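Local coordinates for protein IclR transcriptional regulator (Thermotoga maritima, PDB 1MKM) that probably binds DNA as an IclR-family transcriptional regulator, coupling a winged helix-turn-helix domain to a GAF-like C-terminal domain that can hold zinc, at residues D15-V18 with D23-V26; V89-M92 with T98-L101; D105-V110 with K156-K161. All coordinates share one frame; numbering follows the deposited sequence.

Contact 1 (D15-V18 with D23-V26)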
loop_
_atom_site.group_PDB
_atom_site.type_symbol
_atom_site.label_atom_id
_atom_site.label_comp_id
_atom_site.label_asym_id
_atom_site.label_seq_id
_atom_site.Cartn_x
_atom_site.Cartn_y
_atom_site.Cartn_z
ATOM N N ASP B 15 -0.833 -11.419 -25.303
ATOM C CA ASP B 15 -1.812 -10.339 -25.264
ATOM C C ASP B 15 -2.768 -10.547 -24.111
ATOM O O ASP B 15 -3.219 -9.584 -23.484
ATOM C CB ASP B 15 -2.603 -10.252 -26.571
ATOM C CG ASP B 15 -3.687 -9.177 -26.529
ATOM O OD1 ASP B 15 -4.804 -9.457 -26.042
ATOM O OD2 ASP B 15 -3.423 -8.039 -26.969
ATOM N N PHE B 16 -3.055 -11.814 -23.823
ATOM C CA PHE B 16 -3.965 -12.183 -22.747
ATOM C C PHE B 16 -3.412 -11.939 -21.342
ATOM O O PHE B 16 -4.134 -11.483 -20.463
ATOM C CB PHE B 16 -4.364 -13.659 -22.879
ATOM C CG PHE B 16 -5.062 -14.209 -21.663
ATOM C CD1 PHE B 16 -6.331 -13.756 -21.304
ATOM C CD2 PHE B 16 -4.436 -15.163 -20.862
ATOM C CE1 PHE B 16 -6.972 -14.238 -20.165
ATOM C CE2 PHE B 16 -5.056 -15.658 -19.719
ATOM C CZ PHE B 16 -6.336 -15.192 -19.367
ATOM N N ILE B 17 -2.146 -12.259 -21.119
ATOM C CA ILE B 17 -1.569 -12.070 -19.797
ATOM C C ILE B 17 -1.457 -10.584 -19.483
ATOM O O ILE B 17 -1.598 -10.174 -18.327
ATOM C CB ILE B 17 -0.185 -12.762 -19.696
ATOM C CG1 ILE B 17 -0.344 -14.257 -20.014
ATOM C CG2 ILE B 17 0.410 -12.567 -18.305
ATOM C CD1 ILE B 17 0.945 -15.019 -20.020
ATOM N N VAL B 18 -1.218 -9.777 -20.516
ATOM C CA VAL B 18 -1.108 -8.326 -20.345
ATOM C C VAL B 18 -2.433 -7.699 -19.927
ATOM O O VAL B 18 -2.459 -6.833 -19.049
ATOM C CB VAL B 18 -0.658 -7.608 -21.642
ATOM C CG1 VAL B 18 -1.202 -6.186 -21.662
ATOM C CG2 VAL B 18 0.857 -7.541 -21.717
ATOM N N ASP B 23 -3.055 -12.724 -12.112
ATOM C CA ASP B 23 -2.065 -13.609 -12.742
ATOM C C ASP B 23 -2.657 -14.867 -13.377
ATOM O O ASP B 23 -3.874 -15.057 -13.378
ATOM C CB ASP B 23 -1.005 -14.011 -11.722
ATOM C CG ASP B 23 -1.595 -14.718 -10.542
ATOM O OD1 ASP B 23 -0.897 -14.830 -9.512
ATOM O OD2 ASP B 23 -2.761 -15.162 -10.655
ATOM N N VAL B 24 -1.788 -15.729 -13.902
ATOM C CA VAL B 24 -2.235 -16.950 -14.564
ATOM C C VAL B 24 -1.236 -18.114 -14.424
ATOM O O VAL B 24 -0.024 -17.917 -14.497
ATOM C CB VAL B 24 -2.475 -16.674 -16.077
ATOM C CG1 VAL B 24 -1.151 -16.547 -16.791
ATOM C CG2 VAL B 24 -3.318 -17.770 -16.696
ATOM N N SER B 25 -1.759 -19.325 -14.246
ATOM C CA SER B 25 -0.934 -20.530 -14.098
ATOM C C SER B 25 -0.745 -21.215 -15.436
ATOM O O SER B 25 -1.554 -21.034 -16.344
ATOM C CB SER B 25 -1.612 -21.526 -13.166
ATOM O OG SER B 25 -2.794 -22.032 -13.767
ATOM N N VAL B 26 0.314 -22.013 -15.554
ATOM C CA VAL B 26 0.569 -22.739 -16.791
ATOM C C VAL B 26 -0.687 -23.533 -17.115
ATOM O O VAL B 26 -1.128 -23.592 -18.264
ATOM C CB VAL B 26 1.747 -23.734 -16.647
ATOM C CG1 VAL B 26 2.997 -23.006 -16.208
ATOM C CG2 VAL B 26 1.400 -24.817 -15.644
#
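Val24 meets the end of helix 6-19 with both of its methyl groups, one for each of two consecutive helical residues. Its CG1 rests on Ile17, 4.0 Å from Ile17 CG1 and almost as near to CD1, while its CG2 approaches Phe16. The division of labour follows from the valine's first torsion (chi1 74°), which places CG1 between the backbone N and the carbonyl carbon and leaves CG2 anti to that nitrogen, giving each branch its own neighbour. Val24 loses more surface here than either partner.

The two helical residues answer in different ways. Ile17 and Val24 are set at about a right angle, and it is the longer branch of the isoleucine that does the touching. Phe16 arrives by the rim of its ring: CE2 is 4.1 Å from Val24 CG2, which sits near the ring plane, leaving both faces out of this contact. With CG anti to the backbone N (chi1 168°), the ring extends far enough from the helix for its outer edge to reach the loop. The contact is wholly apolar, at ordinary van der Waals spacing.

Polar groups do their work beside it. The backbone of Val24 is hydrogen-bonded to Tyr61, and Ser25 OG caps the start of helix 26-32 by accepting a bond from Glu28 N. Ile17 also packs on Ile29, Met44, Val53 and Pro63, and so faces two further helices and both strands of the wing.

A first helix folded back by a short loop onto the helix-turn-helix pair and a two-stranded hairpin, all sharing one hydrophobic centre, is the hallmark of the winged helix-turn-helix domain, here the presumed DNA-binding part of the regulator.

Contact 2 (V89-M92 with T98-L101); sequences VDIM and TVHL
Val99 pushes its CG2 methyl into the corner between Ile91 and Met92, where helix 79-93 passes over strand 98-105. The nearest side-chain atom is Ile91 CG2, 3.8 Å from Val99 CG2, and Ile91 CB is barely farther, so the methyl lies against the branch point of the isoleucine and not against its CD1 end. The two side chains meet at about a right angle. Ile91 turns its CG2 branch to the strand because CG1 is anti to the carbonyl carbon (chi1 -60°), which sends the longer arm off beside the backbone N.

Met92 takes part only by its root. Its CB is 3.9 Å from Val99 CG2, and the same methyl comes to 3.8 Å of Met92 N, close against the helix backbone itself. Beyond CB the chain bends at both chi2 and chi3, carrying the sulfur and CE away from the strand. A single beta-branched residue thus rests its methyl against two adjacent helical residues, a simple example of how a helix seats on a sheet, with no polar bond between the two segments.

Around this spot the burial is shared. Ile91 also touches Ile217 of strand 211-220 and Val235 of helix 226-246, whereas Met92 reaches Val115 of strand 108-115. The backbone of Val99 is hydrogen-bonded to that of Val115, and the backbone of Thr98 to that of Ser218, placing strand 98-105 between two antiparallel neighbours with helices 79-93 and 226-246 packed side by side on one face of the sheet.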
loop_
_atom_site.group_PDB
_atom_site.type_symbol
_atom_site.label_atom_id
_atom_site.label_comp_id
_atom_site.label_asym_id
_atom_site.label_seq_id
_atom_site.Cartn_x
_atom_site.Cartn_y
_atom_site.Cartn_z
ATOM N N VAL B 89 3.710 19.171 -18.231
ATOM C CA VAL B 89 3.610 19.122 -16.779
ATOM C C VAL B 89 3.269 20.528 -16.277
ATOM O O VAL B 89 2.483 20.692 -15.341
ATOM C CB VAL B 89 4.939 18.636 -16.132
ATOM C CG1 VAL B 89 4.796 18.572 -14.627
ATOM C CG2 VAL B 89 5.311 17.253 -16.670
ATOM N N ASP B 90 3.838 21.545 -16.919
ATOM C CA ASP B 90 3.557 22.907 -16.504
ATOM C C ASP B 90 2.098 23.274 -16.803
ATOM O O ASP B 90 1.414 23.871 -15.958
ATOM C CB ASP B 90 4.531 23.877 -17.188
ATOM C CG ASP B 90 4.405 25.319 -16.672
ATOM O OD1 ASP B 90 4.145 25.542 -15.463
ATOM O OD2 ASP B 90 4.590 26.235 -17.493
ATOM N N ILE B 91 1.618 22.895 -17.987
ATOM C CA ILE B 91 0.240 23.180 -18.368
ATOM C C ILE B 91 -0.705 22.537 -17.366
ATOM O O ILE B 91 -1.761 23.085 -17.069
ATOM C CB ILE B 91 -0.099 22.637 -19.778
ATOM C CG1 ILE B 91 0.826 23.269 -20.821
ATOM C CG2 ILE B 91 -1.563 22.936 -20.110
ATOM C CD1 ILE B 91 0.612 22.763 -22.223
ATOM N N MET B 92 -0.332 21.370 -16.846
ATOM C CA MET B 92 -1.188 20.698 -15.879
ATOM C C MET B 92 -1.171 21.380 -14.508
ATOM O O MET B 92 -2.190 21.424 -13.804
ATOM C CB MET B 92 -0.763 19.245 -15.722
ATOM C CG MET B 92 -1.555 18.477 -14.675
ATOM S SD MET B 92 -1.004 18.720 -12.959
ATOM C CE MET B 92 0.572 17.913 -13.031
ATOM N N THR B 98 -5.984 17.557 -16.989
ATOM C CA THR B 98 -5.218 16.536 -17.686
ATOM C C THR B 98 -4.811 17.138 -19.039
ATOM O O THR B 98 -5.574 17.881 -19.654
ATOM C CB THR B 98 -6.073 15.277 -17.894
ATOM O OG1 THR B 98 -6.454 14.755 -16.614
ATOM C CG2 THR B 98 -5.310 14.220 -18.661
ATOM N N VAL B 99 -3.597 16.820 -19.472
ATOM C CA VAL B 99 -3.019 17.321 -20.718
ATOM C C VAL B 99 -2.649 16.147 -21.628
ATOM O O VAL B 99 -2.105 15.157 -21.148
ATOM C CB VAL B 99 -1.726 18.111 -20.411
ATOM C CG1 VAL B 99 -1.104 18.670 -21.697
ATOM C CG2 VAL B 99 -2.033 19.218 -19.415
ATOM N N HIS B 100 -2.940 16.253 -22.925
ATOM C CA HIS B 100 -2.597 15.194 -23.876
ATOM C C HIS B 100 -1.747 15.747 -24.997
ATOM O O HIS B 100 -1.783 16.939 -25.295
ATOM C CB HIS B 100 -3.846 14.567 -24.505
ATOM C CG HIS B 100 -4.725 13.852 -23.532
ATOM N ND1 HIS B 100 -4.559 12.520 -23.217
ATOM C CD2 HIS B 100 -5.776 14.286 -22.796
ATOM C CE1 HIS B 100 -5.469 12.162 -22.330
ATOM N NE2 HIS B 100 -6.222 13.215 -22.055
ATOM N N LEU B 101 -0.973 14.864 -25.614
ATOM C CA LEU B 101 -0.132 15.220 -26.748
ATOM C C LEU B 101 -0.296 14.082 -27.735
ATOM O O LEU B 101 0.144 12.958 -27.468
ATOM C CB LEU B 101 1.342 15.331 -26.344
ATOM C CG LEU B 101 2.267 15.624 -27.537
ATOM C CD1 LEU B 101 2.008 17.032 -28.002
ATOM C CD2 LEU B 101 3.753 15.451 -27.177
#

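Contact 3 (D105-V110 with K156-K161)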
loop_
_atom_site.group_PDB
_atom_site.type_symbol
_atom_site.label_atom_id
_atom_site.label_comp_id
_atom_site.label_asym_id
_atom_site.label_seq_id
_atom_site.Cartn_x
_atom_site.Cartn_y
_atom_site.Cartn_z
ATOM N N ASP B 105 -0.243 10.714 -37.284
ATOM C CA ASP B 105 0.229 9.566 -38.067
ATOM C C ASP B 105 -0.794 9.201 -39.144
ATOM O O ASP B 105 -1.635 8.314 -38.954
ATOM C CB ASP B 105 0.473 8.361 -37.159
ATOM C CG ASP B 105 1.232 7.254 -37.859
ATOM O OD1 ASP B 105 2.357 7.520 -38.333
ATOM O OD2 ASP B 105 0.708 6.125 -37.935
ATOM N N GLY B 106 -0.699 9.892 -40.276
ATOM C CA GLY B 106 -1.629 9.673 -41.363
ATOM C C GLY B 106 -2.939 10.391 -41.073
ATOM O O GLY B 106 -2.957 11.599 -40.826
ATOM N N PHE B 107 -4.027 9.628 -41.091
ATOM C CA PHE B 107 -5.372 10.131 -40.844
ATOM C C PHE B 107 -5.830 9.716 -39.447
ATOM O O PHE B 107 -7.031 9.676 -39.142
ATOM C CB PHE B 107 -6.333 9.574 -41.902
ATOM C CG PHE B 107 -6.123 10.144 -43.283
ATOM C CD1 PHE B 107 -4.913 10.739 -43.638
ATOM C CD2 PHE B 107 -7.137 10.071 -44.236
ATOM C CE1 PHE B 107 -4.713 11.250 -44.919
ATOM C CE2 PHE B 107 -6.946 10.578 -45.523
ATOM C CZ PHE B 107 -5.734 11.169 -45.863
ATOM N N GLU B 108 -4.849 9.386 -38.609
ATOM C CA GLU B 108 -5.080 8.999 -37.221
ATOM C C GLU B 108 -4.086 9.729 -36.333
ATOM O O GLU B 108 -3.107 10.313 -36.804
ATOM C CB GLU B 108 -4.875 7.499 -37.022
ATOM C CG GLU B 108 -6.100 6.653 -37.259
ATOM C CD GLU B 108 -5.871 5.213 -36.863
ATOM O OE1 GLU B 108 -4.891 4.617 -37.358
ATOM O OE2 GLU B 108 -6.664 4.679 -36.060
ATOM N N GLY B 109 -4.358 9.690 -35.037
ATOM C CA GLY B 109 -3.475 10.298 -34.067
ATOM C C GLY B 109 -3.125 9.248 -33.026
ATOM O O GLY B 109 -3.849 8.263 -32.850
ATOM N N VAL B 110 -2.004 9.444 -32.345
ATOM C CA VAL B 110 -1.589 8.513 -31.305
ATOM C C VAL B 110 -1.184 9.260 -30.036
ATOM O O VAL B 110 -0.462 10.254 -30.085
ATOM C CB VAL B 110 -0.368 7.648 -31.717
ATOM C CG1 VAL B 110 -0.178 6.568 -30.680
ATOM C CG2 VAL B 110 -0.549 7.054 -33.092
ATOM N N LYS B 156 -12.617 12.933 -47.780
ATOM C CA LYS B 156 -12.996 12.016 -48.838
ATOM C C LYS B 156 -12.931 10.550 -48.403
ATOM O O LYS B 156 -13.804 9.759 -48.757
ATOM C CB LYS B 156 -12.089 12.242 -50.050
ATOM C CG LYS B 156 -12.470 13.440 -50.925
ATOM C CD LYS B 156 -11.388 13.761 -51.966
ATOM C CE LYS B 156 -10.675 12.511 -52.496
ATOM N NZ LYS B 156 -11.567 11.534 -53.181
ATOM N N ILE B 157 -11.909 10.193 -47.630
ATOM C CA ILE B 157 -11.732 8.810 -47.177
ATOM C C ILE B 157 -12.401 8.477 -45.839
ATOM O O ILE B 157 -13.410 7.766 -45.789
ATOM C CB ILE B 157 -10.221 8.450 -47.058
ATOM C CG1 ILE B 157 -9.514 8.693 -48.397
ATOM C CG2 ILE B 157 -10.061 6.992 -46.626
ATOM C CD1 ILE B 157 -8.019 8.408 -48.376
ATOM N N VAL B 158 -11.815 8.996 -44.763
ATOM C CA VAL B 158 -12.275 8.770 -43.396
ATOM C C VAL B 158 -13.763 8.937 -43.126
ATOM O O VAL B 158 -14.350 9.963 -43.460
ATOM C CB VAL B 158 -11.508 9.683 -42.428
ATOM C CG1 VAL B 158 -12.009 9.487 -41.007
ATOM C CG2 VAL B 158 -10.024 9.379 -42.519
ATOM N N GLU B 159 -14.362 7.917 -42.514
ATOM C CA GLU B 159 -15.778 7.954 -42.157
ATOM C C GLU B 159 -15.918 8.880 -40.938
ATOM O O GLU B 159 -14.917 9.282 -40.332
ATOM C CB GLU B 159 -16.285 6.542 -41.815
ATOM C CG GLU B 159 -17.678 6.503 -41.174
ATOM C CD GLU B 159 -18.146 5.098 -40.802
ATOM O OE1 GLU B 159 -17.327 4.291 -40.319
ATOM O OE2 GLU B 159 -19.348 4.803 -40.977
ATOM N N LEU B 160 -17.152 9.222 -40.583
ATOM C CA LEU B 160 -17.395 10.104 -39.452
ATOM C C LEU B 160 -18.420 9.514 -38.494
ATOM O O LEU B 160 -19.246 10.241 -37.941
ATOM C CB LEU B 160 -17.880 11.472 -39.943
ATOM C CG LEU B 160 -16.979 12.240 -40.922
ATOM C CD1 LEU B 160 -17.638 13.558 -41.296
ATOM C CD2 LEU B 160 -15.622 12.505 -40.295
ATOM N N LYS B 161 -18.362 8.200 -38.294
ATOM C CA LYS B 161 -19.299 7.534 -37.398
ATOM C C LYS B 161 -19.474 8.344 -36.120
ATOM O O LYS B 161 -18.588 8.385 -35.270
ATOM C CB LYS B 161 -18.811 6.125 -37.056
ATOM C CG LYS B 161 -19.719 5.389 -36.078
ATOM C CD LYS B 161 -19.241 3.967 -35.819
ATOM C CE LYS B 161 -20.064 3.309 -34.718
ATOM N NZ LYS B 161 -19.652 1.900 -34.460
#
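Phe107 supplies the whole of one side of this apolar contact, and Ile157 and Val158 supply the other. The tightest meeting is with Val158, whose CG2 lies at the ring's edge, near its plane, 3.4 Å from Phe107 CD2. The same methyl is 3.7 Å from Phe107 CB, so it nestles in the angle between the ring and its stem. Val158 presents this branch because CG1 is anti to the backbone N (chi1 178°), leaving CG2 beside that nitrogen. Farther out on the ring, Ile157 CD1 comes to 3.7 Å from Phe107 CE2, the two side chains set roughly at right angles.

Aromatic packing adds a third neighbour: Tyr154, one turn earlier on helix 148-157, meets the Phe107 ring with the planes at about 55°. Trimming Phe107 to an alanine would probably leave the Val158 methyl and the end of Ile157 without their shared partner and open a gap between hairpin and helix.

Backbone bonds shape the support on which the ring is mounted. Asp105 N donates to Glu108 O at 2.9 Å, and a weak return bond runs from Glu108 N to Asp105 O, closing a beta-hairpin with a two-residue loop between strands 98-105 and 108-115. Gly106, with positive phi, and Phe107 occupy the corners of a type II' turn, which lifts the phenylalanine toward the end of helix 148-157.

Charged and intersubunit partners lie at the hairpin's margins. Glu108 OE1 forms a salt bridge with Lys130 NZ of strand 130-132, and Asp105 and Val110 pack on Tyr65 of the second subunit.

The three contacts illustrate one theme, apolar side chains joining a helix, or the chain at its end, to another element, in settings of differing depth. Contacts 1 and 2 are buried, each setting a valine on two successive helical residues, with both methyls in contact 1 and one in contact 2; contact 3 lies at the surface and depends on an aromatic ring carried by a tight turn. Contact 1 belongs to the winged helix-turn-helix domain, presumed to bind DNA, its centre about 33 Å from the centres of the other two. Contacts 2 and 3 share the C-terminal domain's sheet through neighbouring strands 98-105 and 108-115, one near the hairpin's open end, the other at its turn. Residues of contacts 1 and 3 also touch the second subunit.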